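Local coordinates for protein beta-galactosidase (Marinomonas sp. ef1, PDB 6Y2K) that probably hydrolyses terminal beta-linked galactose residues from beta-galactosides, as a cold-active family GH42 glycosidase that assembles into a hexamer, at residues V5-E10 and Q30-G35; E19-M24 and Q64-I69; R447-S452 and L601-L606. All blocks are in the same frame, centred on the assembly; numbering follows the deposited sequence.

In the fold
Interactions 1 and 2 lie side by side in the (beta/alpha)8 barrel, their centres about 9 Å apart. Interaction 1 pairs its first two strands; interaction 2 rests the helix between those strands on the turn leading into the third. They meet directly: Tyr7 OH lies 2.7 Å from Asp20 OD2, a probable hydrogen bond, and Ile69 N probably bonds to Val32 O at 2.9 Å. In interaction 1, Arg33 reaches into the barrel to Glu314, near the end at which such barrels carry their active sites. Interaction 3 is separate, involving the trimerisation domain, its centre about 38 Å from that of interaction 1.

Interaction 1. Residues V5-E10 and Q30-G35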
loop_
_atom_site.group_PDB
_atom_site.type_symbol
_atom_site.label_atom_id
_atom_site.label_comp_id
_atom_site.label_asym_id
_atom_site.label_seq_id
_atom_site.Cartn_x
_atom_site.Cartn_y
_atom_site.Cartn_z
ATOM N N VAL A 5 15.405 1.912 47.376
ATOM C CA VAL A 5 14.699 3.068 46.834
ATOM C C VAL A 5 15.548 4.338 46.901
ATOM O O VAL A 5 16.359 4.501 47.810
ATOM C CB VAL A 5 13.328 3.253 47.528
ATOM C CG1 VAL A 5 13.479 3.771 48.951
ATOM C CG2 VAL A 5 12.420 4.159 46.706
ATOM N N CYS A 6 15.359 5.222 45.917
ATOM C CA CYS A 6 15.953 6.554 45.912
ATOM C C CYS A 6 14.981 7.501 46.610
ATOM O O CYS A 6 13.798 7.540 46.268
ATOM C CB CYS A 6 16.218 7.013 44.476
ATOM S SG CYS A 6 17.314 5.904 43.574
ATOM N N TYR A 7 15.491 8.265 47.580
ATOM C CA TYR A 7 14.674 9.022 48.540
ATOM C C TYR A 7 15.204 10.447 48.732
ATOM O O TYR A 7 16.416 10.676 48.688
ATOM C CB TYR A 7 14.694 8.266 49.873
ATOM C CG TYR A 7 13.885 8.852 51.014
ATOM C CD1 TYR A 7 12.582 9.302 50.829
ATOM C CD2 TYR A 7 14.416 8.903 52.306
ATOM C CE1 TYR A 7 11.842 9.812 51.897
ATOM C CE2 TYR A 7 13.686 9.405 53.373
ATOM C CZ TYR A 7 12.404 9.857 53.173
ATOM O OH TYR A 7 11.691 10.354 54.241
ATOM N N TYR A 8 14.283 11.397 48.930
ATOM C CA TYR A 8 14.608 12.824 49.105
ATOM C C TYR A 8 13.942 13.373 50.370
ATOM O O TYR A 8 12.940 14.071 50.296
ATOM C CB TYR A 8 14.240 13.602 47.830
ATOM C CG TYR A 8 15.038 13.024 46.679
ATOM C CD1 TYR A 8 14.553 11.928 45.956
ATOM C CD2 TYR A 8 16.319 13.476 46.406
ATOM C CE1 TYR A 8 15.299 11.344 44.952
ATOM C CE2 TYR A 8 17.076 12.902 45.397
ATOM C CZ TYR A 8 16.554 11.834 44.676
ATOM O OH TYR A 8 17.286 11.251 43.695
ATOM N N PRO A 9 14.503 13.051 51.552
ATOM C CA PRO A 9 13.925 13.574 52.801
ATOM C C PRO A 9 13.852 15.109 52.823
ATOM O O PRO A 9 12.892 15.668 53.361
ATOM C CB PRO A 9 14.867 13.046 53.882
ATOM C CG PRO A 9 16.136 12.749 53.180
ATOM C CD PRO A 9 15.760 12.330 51.792
ATOM N N GLU A 10 14.826 15.766 52.189
ATOM C CA GLU A 10 14.812 17.224 52.042
ATOM C C GLU A 10 13.640 17.801 51.214
ATOM O O GLU A 10 13.413 19.022 51.234
ATOM C CB GLU A 10 16.176 17.737 51.515
ATOM C CG GLU A 10 16.443 17.582 50.017
ATOM C CD GLU A 10 17.048 16.253 49.596
ATOM O OE1 GLU A 10 16.882 15.211 50.296
ATOM O OE2 GLU A 10 17.691 16.257 48.521
ATOM N N GLN A 30 15.387 -2.650 51.572
ATOM C CA GLN A 30 16.519 -2.796 52.498
ATOM C C GLN A 30 17.592 -1.701 52.378
ATOM O O GLN A 30 18.367 -1.506 53.334
ATOM C CB GLN A 30 17.173 -4.167 52.307
ATOM C CG GLN A 30 16.281 -5.337 52.691
ATOM C CD GLN A 30 16.984 -6.672 52.542
ATOM O OE1 GLN A 30 16.706 -7.444 51.622
ATOM N NE2 GLN A 30 17.915 -6.945 53.448
ATOM N N TYR A 31 17.662 -1.025 51.218
ATOM C CA TYR A 31 18.637 0.035 50.949
ATOM C C TYR A 31 17.931 1.316 50.517
ATOM O O TYR A 31 16.924 1.273 49.817
ATOM C CB TYR A 31 19.608 -0.372 49.840
ATOM C CG TYR A 31 20.674 -1.337 50.272
ATOM C CD1 TYR A 31 20.358 -2.667 50.531
ATOM C CD2 TYR A 31 22.000 -0.935 50.407
ATOM C CE1 TYR A 31 21.329 -3.570 50.929
ATOM C CE2 TYR A 31 22.985 -1.831 50.799
ATOM C CZ TYR A 31 22.642 -3.148 51.063
ATOM O OH TYR A 31 23.598 -4.059 51.451
ATOM N N VAL A 32 18.478 2.458 50.931
ATOM C CA VAL A 32 17.902 3.762 50.611
ATOM C C VAL A 32 19.012 4.729 50.211
ATOM O O VAL A 32 19.979 4.898 50.964
ATOM C CB VAL A 32 17.132 4.348 51.812
ATOM C CG1 VAL A 32 16.479 5.683 51.444
ATOM C CG2 VAL A 32 16.087 3.358 52.309
ATOM N N ARG A 33 18.875 5.369 49.045
ATOM C CA ARG A 33 19.840 6.383 48.614
ATOM C C ARG A 33 19.339 7.784 48.983
ATOM O O ARG A 33 18.167 8.102 48.789
ATOM C CB ARG A 33 20.121 6.293 47.114
ATOM C CG ARG A 33 21.304 7.143 46.672
ATOM C CD ARG A 33 21.393 7.282 45.163
ATOM N NE ARG A 33 20.239 7.992 44.614
ATOM C CZ ARG A 33 20.016 8.187 43.315
ATOM N NH1 ARG A 33 20.875 7.745 42.397
ATOM N NH2 ARG A 33 18.920 8.837 42.933
ATOM N N VAL A 34 20.230 8.603 49.544
ATOM C CA VAL A 34 19.937 10.017 49.819
ATOM C C VAL A 34 21.142 10.922 49.532
ATOM O O VAL A 34 22.285 10.456 49.507
ATOM C CB VAL A 34 19.491 10.257 51.290
ATOM C CG1 VAL A 34 18.295 9.381 51.649
ATOM C CG2 VAL A 34 20.635 10.038 52.268
ATOM N N GLY A 35 20.865 12.209 49.307
ATOM C CA GLY A 35 21.876 13.273 49.423
ATOM C C GLY A 35 22.508 13.886 48.176
ATOM O O GLY A 35 23.097 14.970 48.269
HETATM O O HOH W 1 18.080 12.949 49.198
#
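Val5 and Cys6 pair with Val32 and Arg33 as parallel neighbours, the first two strands of the TIM barrel, connected through helix 17-27 in a beta-alpha-beta crossover. Val5 N bonds to Tyr31 O, Arg33 N to Val5 O and Tyr7 N to Arg33 O. Each bridged pair shares a face: Val5 and Val32 turn to Met24 of helix 17-27, whereas Cys6 and Arg33 turn into the barrel. Arg33 leaves the strand with CG opposite the backbone N (chi1 -169°), and a bend at chi3 (64°) carries its guanidinium to Cys6, whose SG sits over one face, offset toward the rim, 3.4 Å from Arg33 NH2. Tyr8 comes alongside and sets its OH at the guanidinium edge, 3.0 Å from Arg33 NH2, with ring and guanidinium planes 71° apart. Both groups converge on Glu36, which accepts a hydrogen bond from the Tyr8 hydroxyl and forms a salt bridge with Arg33 NH2; Arg33 NH1 reaches Glu314 and Gln138. Held by its edges and covered by sulfur, the buried guanidinium is unlikely to turn freely. On the other face, Tyr7 CB rests on Val32 CG1 at 3.5 Å, and the ring runs beside Val34, CD2 to CG1 4.0 Å, its OH directed to Asp20. Val34 CG1 also meets Pro9 CD at 3.9 Å, the two side chains crossing at about a right angle. Beyond the Tyr7 N bond, a water joins the two segments: it accepts from Gly35 N and donates to Tyr7 O at 2.9 Å and to Glu10 OE1 at 2.8 Å.

Interaction 2. Residues E19-M24 and Q64-I69; sequences EDAQHM and QGLKVI
Ala21 CB, directed from helix 17-27 at the turn before strand 67-71, touches Gln64 CG at 3.7 Å and Leu66 CD1 at 4.0 Å. The same Leu66 methyl also approaches Ala21 O and reaches Met24 SD at 4.2 Å, so one branch of the leucine serves two helical residues a turn apart. Toward the outer side, Gln64 bends at chi2 (-60°) and lays its amide across the stem of Gln22, OE1 3.6 Å from Gln22 CG. The two amide planes stand nearly perpendicular, and a water accepts from Gln22 NE2 and Gln64 NE2, 3.0 Å from each. Were Gln64 an alanine, Ala21 CB would probably lose the CG that covers it, and the water would be left with Gln22 NE2 but without its second amide donor. In the next shell, Ile60 of helix 52-63 also packs on Ala21, and Leu61 on Leu66. Gly65, with positive phi, is the C-prime residue of a Schellman motif ending that helix, with Leu66 N bonded to Leu61 O; this reversal sets Leu66 against helix 17-27 just before the strand. Helix 17-27 thus packs against the alpha-beta turn that joins helix 52-63 to the third strand, in the layer of helices surrounding the strands of a (beta/alpha)8 barrel.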
loop_
_atom_site.group_PDB
_atom_site.type_symbol
_atom_site.label_atom_id
_atom_site.label_comp_id
_atom_site.label_asym_id
_atom_site.label_seq_id
_atom_site.Cartn_x
_atom_site.Cartn_y
_atom_site.Cartn_z
ATOM N N GLU A 19 7.362 7.658 59.278
ATOM C CA GLU A 19 6.395 6.923 58.453
ATOM C C GLU A 19 7.006 6.420 57.133
ATOM O O GLU A 19 6.757 5.281 56.750
ATOM C CB GLU A 19 5.151 7.789 58.175
ATOM C CG GLU A 19 4.170 7.254 57.122
ATOM C CD GLU A 19 3.616 5.871 57.442
ATOM O OE1 GLU A 19 3.548 5.529 58.645
ATOM O OE2 GLU A 19 3.239 5.129 56.499
ATOM N N ASP A 20 7.784 7.265 56.449
ATOM C CA ASP A 20 8.412 6.878 55.180
ATOM C C ASP A 20 9.262 5.630 55.396
ATOM O O ASP A 20 9.134 4.653 54.657
ATOM C CB ASP A 20 9.300 7.996 54.591
ATOM C CG ASP A 20 8.508 9.131 53.923
ATOM O OD1 ASP A 20 7.404 8.906 53.378
ATOM O OD2 ASP A 20 9.029 10.259 53.910
ATOM N N ALA A 21 10.112 5.667 56.420
ATOM C CA ALA A 21 11.042 4.575 56.699
ATOM C C ALA A 21 10.328 3.276 57.089
ATOM O O ALA A 21 10.734 2.195 56.662
ATOM C CB ALA A 21 12.035 4.989 57.778
ATOM N N GLN A 22 9.266 3.388 57.885
ATOM C CA GLN A 22 8.448 2.227 58.286
ATOM C C GLN A 22 7.747 1.602 57.073
ATOM O O GLN A 22 7.759 0.388 56.904
ATOM C CB GLN A 22 7.416 2.628 59.350
ATOM C CG GLN A 22 8.041 2.968 60.697
ATOM C CD GLN A 22 7.066 3.566 61.698
ATOM O OE1 GLN A 22 6.096 4.244 61.336
ATOM N NE2 GLN A 22 7.338 3.329 62.977
ATOM N N HIS A 23 7.175 2.455 56.231
ATOM C CA HIS A 23 6.515 2.037 54.992
ATOM C C HIS A 23 7.528 1.319 54.068
ATOM O O HIS A 23 7.249 0.229 53.569
ATOM C CB HIS A 23 5.879 3.263 54.315
ATOM C CG HIS A 23 4.834 2.942 53.290
ATOM N ND1 HIS A 23 3.963 3.894 52.809
ATOM C CD2 HIS A 23 4.521 1.790 52.652
ATOM C CE1 HIS A 23 3.162 3.343 51.914
ATOM N NE2 HIS A 23 3.477 2.065 51.802
ATOM N N MET A 24 8.714 1.890 53.892
ATOM C CA MET A 24 9.777 1.231 53.112
ATOM C C MET A 24 10.048 -0.202 53.603
ATOM O O MET A 24 10.106 -1.146 52.817
ATOM C CB MET A 24 11.078 2.045 53.174
ATOM C CG MET A 24 11.050 3.331 52.359
ATOM S SD MET A 24 12.421 4.429 52.757
ATOM C CE MET A 24 11.869 5.930 51.945
ATOM N N GLN A 64 15.079 1.807 61.516
ATOM C CA GLN A 64 14.223 0.834 60.837
ATOM C C GLN A 64 14.996 -0.282 60.141
ATOM O O GLN A 64 14.397 -1.090 59.442
ATOM C CB GLN A 64 13.312 1.562 59.838
ATOM C CG GLN A 64 12.387 2.557 60.510
ATOM C CD GLN A 64 11.460 1.902 61.517
ATOM O OE1 GLN A 64 10.928 0.818 61.270
ATOM N NE2 GLN A 64 11.255 2.556 62.650
ATOM N N GLY A 65 16.309 -0.351 60.360
ATOM C CA GLY A 65 17.163 -1.373 59.751
ATOM C C GLY A 65 17.538 -1.140 58.296
ATOM O O GLY A 65 18.023 -2.057 57.640
ATOM N N LEU A 66 17.341 0.081 57.796
ATOM C CA LEU A 66 17.659 0.417 56.404
ATOM C C LEU A 66 19.116 0.827 56.269
ATOM O O LEU A 66 19.611 1.638 57.053
ATOM C CB LEU A 66 16.749 1.538 55.901
ATOM C CG LEU A 66 15.261 1.177 55.946
ATOM C CD1 LEU A 66 14.381 2.414 55.890
ATOM C CD2 LEU A 66 14.920 0.196 54.827
ATOM N N LYS A 67 19.791 0.250 55.277
ATOM C CA LYS A 67 21.172 0.565 54.953
ATOM C C LYS A 67 21.199 1.705 53.950
ATOM O O LYS A 67 20.463 1.673 52.970
ATOM C CB LYS A 67 21.861 -0.655 54.345
ATOM C CG LYS A 67 22.072 -1.804 55.318
ATOM C CD LYS A 67 22.962 -2.871 54.697
ATOM C CE LYS A 67 23.491 -3.840 55.744
ATOM N NZ LYS A 67 22.381 -4.477 56.505
ATOM N N VAL A 68 22.055 2.700 54.175
ATOM C CA VAL A 68 22.018 3.929 53.383
ATOM C C VAL A 68 23.157 4.002 52.369
ATOM O O VAL A 68 24.303 3.675 52.683
ATOM C CB VAL A 68 22.002 5.183 54.278
ATOM C CG1 VAL A 68 22.095 6.461 53.432
ATOM C CG2 VAL A 68 20.729 5.197 55.119
ATOM N N ILE A 69 22.809 4.424 51.149
ATOM C CA ILE A 69 23.769 4.782 50.113
ATOM C C ILE A 69 23.793 6.305 50.094
ATOM O O ILE A 69 22.800 6.927 49.726
ATOM C CB ILE A 69 23.344 4.263 48.714
ATOM C CG1 ILE A 69 23.154 2.737 48.709
ATOM C CG2 ILE A 69 24.360 4.681 47.651
ATOM C CD1 ILE A 69 22.220 2.235 47.620
HETATM O O HOH W 2 9.095 1.395 64.352
#

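Interaction 3. Residues R447-S452 and L601-L606; sequences RELGLS and LSTYYL
Leu449 and Tyr605 meet where helix 435-448, in the trimerisation domain, ends in a Schellman motif and segment 601-606 runs alongside it. Starting at Leu449, CB lies 4.1 Å from Thr603 CB. CG is placed anti to the carbonyl carbon (chi1 -67°), which sends the branch along the Tyr605 side chain, both pointing the same way. At the tip, CD2 settles over one face of the Tyr605 ring, 3.7 Å from its centroid and 15° off the normal, a CH-pi contact shifted toward the CE1 and CD1 side. Leu592 of helix 585-598 also packs against Leu449. The backbones are joined by two bonds: Leu606 N reaches Glu448 O at 3.1 Å, whereas Tyr604 N meets Leu449 O at 3.0 Å from well above the carbonyl plane, 45° out of it. Between these bonds the Tyr604 carbonyl turns toward the helix end, its O 3.2 Å from Leu449 CA in a CA-H...O contact. Gly450, the C-prime residue whose positive phi favours glycine, bonds through its N to Arg447 O, and Leu606 CD1 packs on its CA at 3.8 Å. Leu451 sends CD2 to Ser602 O and, less closely, to Thr603 CG2. Segment 601-606 also faces a neighbouring subunit: Tyr605 makes backbone hydrogen bonds to it and Tyr604 packs on Gly539 of that subunit, so the contact ties a helix end to the subunit interface. Near Ser602, a water donates to Leu449 O at 2.9 Å and to Ser602 O at 3.0 Å.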
loop_
_atom_site.group_PDB
_atom_site.type_symbol
_atom_site.label_atom_id
_atom_site.label_comp_id
_atom_site.label_asym_id
_atom_site.label_seq_id
_atom_site.Cartn_x
_atom_site.Cartn_y
_atom_site.Cartn_z
ATOM N N ARG A 447 20.566 -13.585 22.386
ATOM C CA ARG A 447 19.467 -13.689 23.341
ATOM C C ARG A 447 18.245 -14.418 22.787
ATOM O O ARG A 447 17.581 -15.161 23.526
ATOM C CB ARG A 447 19.072 -12.301 23.836
ATOM C CG ARG A 447 20.140 -11.643 24.705
ATOM C CD ARG A 447 19.821 -11.829 26.176
ATOM N NE ARG A 447 18.646 -11.042 26.546
ATOM C CZ ARG A 447 17.932 -11.196 27.655
ATOM N NH1 ARG A 447 18.249 -12.128 28.557
ATOM N NH2 ARG A 447 16.880 -10.408 27.865
ATOM N N GLU A 448 17.951 -14.215 21.497
ATOM C CA GLU A 448 16.884 -14.969 20.808
ATOM C C GLU A 448 17.200 -16.473 20.697
ATOM O O GLU A 448 16.298 -17.280 20.474
ATOM C CB GLU A 448 16.614 -14.384 19.413
ATOM C CG GLU A 448 15.882 -13.051 19.451
ATOM C CD GLU A 448 15.745 -12.387 18.078
ATOM O OE1 GLU A 448 16.569 -12.653 17.185
ATOM O OE2 GLU A 448 14.809 -11.578 17.896
ATOM N N LEU A 449 18.481 -16.826 20.829
ATOM C CA LEU A 449 18.938 -18.220 20.897
ATOM C C LEU A 449 19.037 -18.765 22.322
ATOM O O LEU A 449 19.538 -19.875 22.526
ATOM C CB LEU A 449 20.287 -18.357 20.191
ATOM C CG LEU A 449 20.269 -18.139 18.681
ATOM C CD1 LEU A 449 21.692 -18.137 18.140
ATOM C CD2 LEU A 449 19.431 -19.198 17.975
ATOM N N GLY A 450 18.540 -18.009 23.303
ATOM C CA GLY A 450 18.503 -18.453 24.685
ATOM C C GLY A 450 19.823 -18.431 25.435
ATOM O O GLY A 450 19.904 -18.999 26.522
ATOM N N LEU A 451 20.839 -17.756 24.895
ATOM C CA LEU A 451 22.176 -17.776 25.499
ATOM C C LEU A 451 22.293 -16.802 26.684
ATOM O O LEU A 451 21.749 -15.694 26.640
ATOM C CB LEU A 451 23.238 -17.434 24.453
ATOM C CG LEU A 451 23.424 -18.449 23.322
ATOM C CD1 LEU A 451 24.187 -17.847 22.152
ATOM C CD2 LEU A 451 24.139 -19.698 23.822
ATOM N N SER A 452 22.990 -17.240 27.737
ATOM C CA SER A 452 23.430 -16.365 28.830
ATOM C C SER A 452 24.796 -15.788 28.470
ATOM O O SER A 452 25.707 -16.525 28.071
ATOM C CB SER A 452 23.494 -17.135 30.160
ATOM O OG SER A 452 22.198 -17.592 30.553
ATOM N N LEU A 601 28.098 -25.443 23.163
ATOM C CA LEU A 601 26.973 -24.790 23.833
ATOM C C LEU A 601 25.674 -25.078 23.082
ATOM O O LEU A 601 25.664 -25.152 21.850
ATOM C CB LEU A 601 27.196 -23.279 23.887
ATOM C CG LEU A 601 28.529 -22.770 24.443
ATOM C CD1 LEU A 601 28.580 -21.244 24.384
ATOM C CD2 LEU A 601 28.745 -23.273 25.863
ATOM N N SER A 602 24.582 -25.232 23.818
ATOM C CA SER A 602 23.279 -25.450 23.205
ATOM C C SER A 602 22.601 -24.115 22.859
ATOM O O SER A 602 22.876 -23.082 23.474
ATOM C CB SER A 602 22.391 -26.284 24.122
ATOM O OG SER A 602 22.142 -25.608 25.337
ATOM N N THR A 603 21.715 -24.159 21.872
ATOM C CA THR A 603 20.885 -23.023 21.502
ATOM C C THR A 603 19.442 -23.477 21.296
ATOM O O THR A 603 19.165 -24.667 21.084
ATOM C CB THR A 603 21.403 -22.322 20.224
ATOM O OG1 THR A 603 21.441 -23.244 19.123
ATOM C CG2 THR A 603 22.788 -21.743 20.454
ATOM N N TYR A 604 18.536 -22.507 21.367
ATOM C CA TYR A 604 17.102 -22.735 21.256
ATOM C C TYR A 604 16.483 -21.452 20.710
ATOM O O TYR A 604 16.659 -20.401 21.311
ATOM C CB TYR A 604 16.512 -23.063 22.641
ATOM C CG TYR A 604 15.067 -23.532 22.612
ATOM C CD1 TYR A 604 14.015 -22.630 22.423
ATOM C CD2 TYR A 604 14.746 -24.887 22.778
ATOM C CE1 TYR A 604 12.695 -23.063 22.398
ATOM C CE2 TYR A 604 13.432 -25.326 22.750
ATOM C CZ TYR A 604 12.409 -24.416 22.560
ATOM O OH TYR A 604 11.103 -24.849 22.529
ATOM N N TYR A 605 15.773 -21.537 19.582
ATOM C CA TYR A 605 15.063 -20.390 19.030
ATOM C C TYR A 605 13.816 -20.168 19.877
ATOM O O TYR A 605 12.794 -20.837 19.684
ATOM C CB TYR A 605 14.676 -20.610 17.560
ATOM C CG TYR A 605 15.803 -20.436 16.558
ATOM C CD1 TYR A 605 16.821 -21.387 16.444
ATOM C CD2 TYR A 605 15.833 -19.339 15.696
ATOM C CE1 TYR A 605 17.849 -21.242 15.509
ATOM C CE2 TYR A 605 16.860 -19.180 14.761
ATOM C CZ TYR A 605 17.867 -20.130 14.673
ATOM O OH TYR A 605 18.881 -19.974 13.741
ATOM N N LEU A 606 13.915 -19.249 20.836
ATOM C CA LEU A 606 12.805 -18.959 21.742
ATOM C C LEU A 606 11.638 -18.323 20.993
ATOM O O LEU A 606 11.847 -17.720 19.933
ATOM C CB LEU A 606 13.250 -18.014 22.872
ATOM C CG LEU A 606 14.251 -18.576 23.894
ATOM C CD1 LEU A 606 14.850 -17.438 24.711
ATOM C CD2 LEU A 606 13.592 -19.589 24.811
HETATM O O HOH W 3 14.174 -16.778 18.902
HETATM O O HOH W 4 20.621 -21.442 24.677
#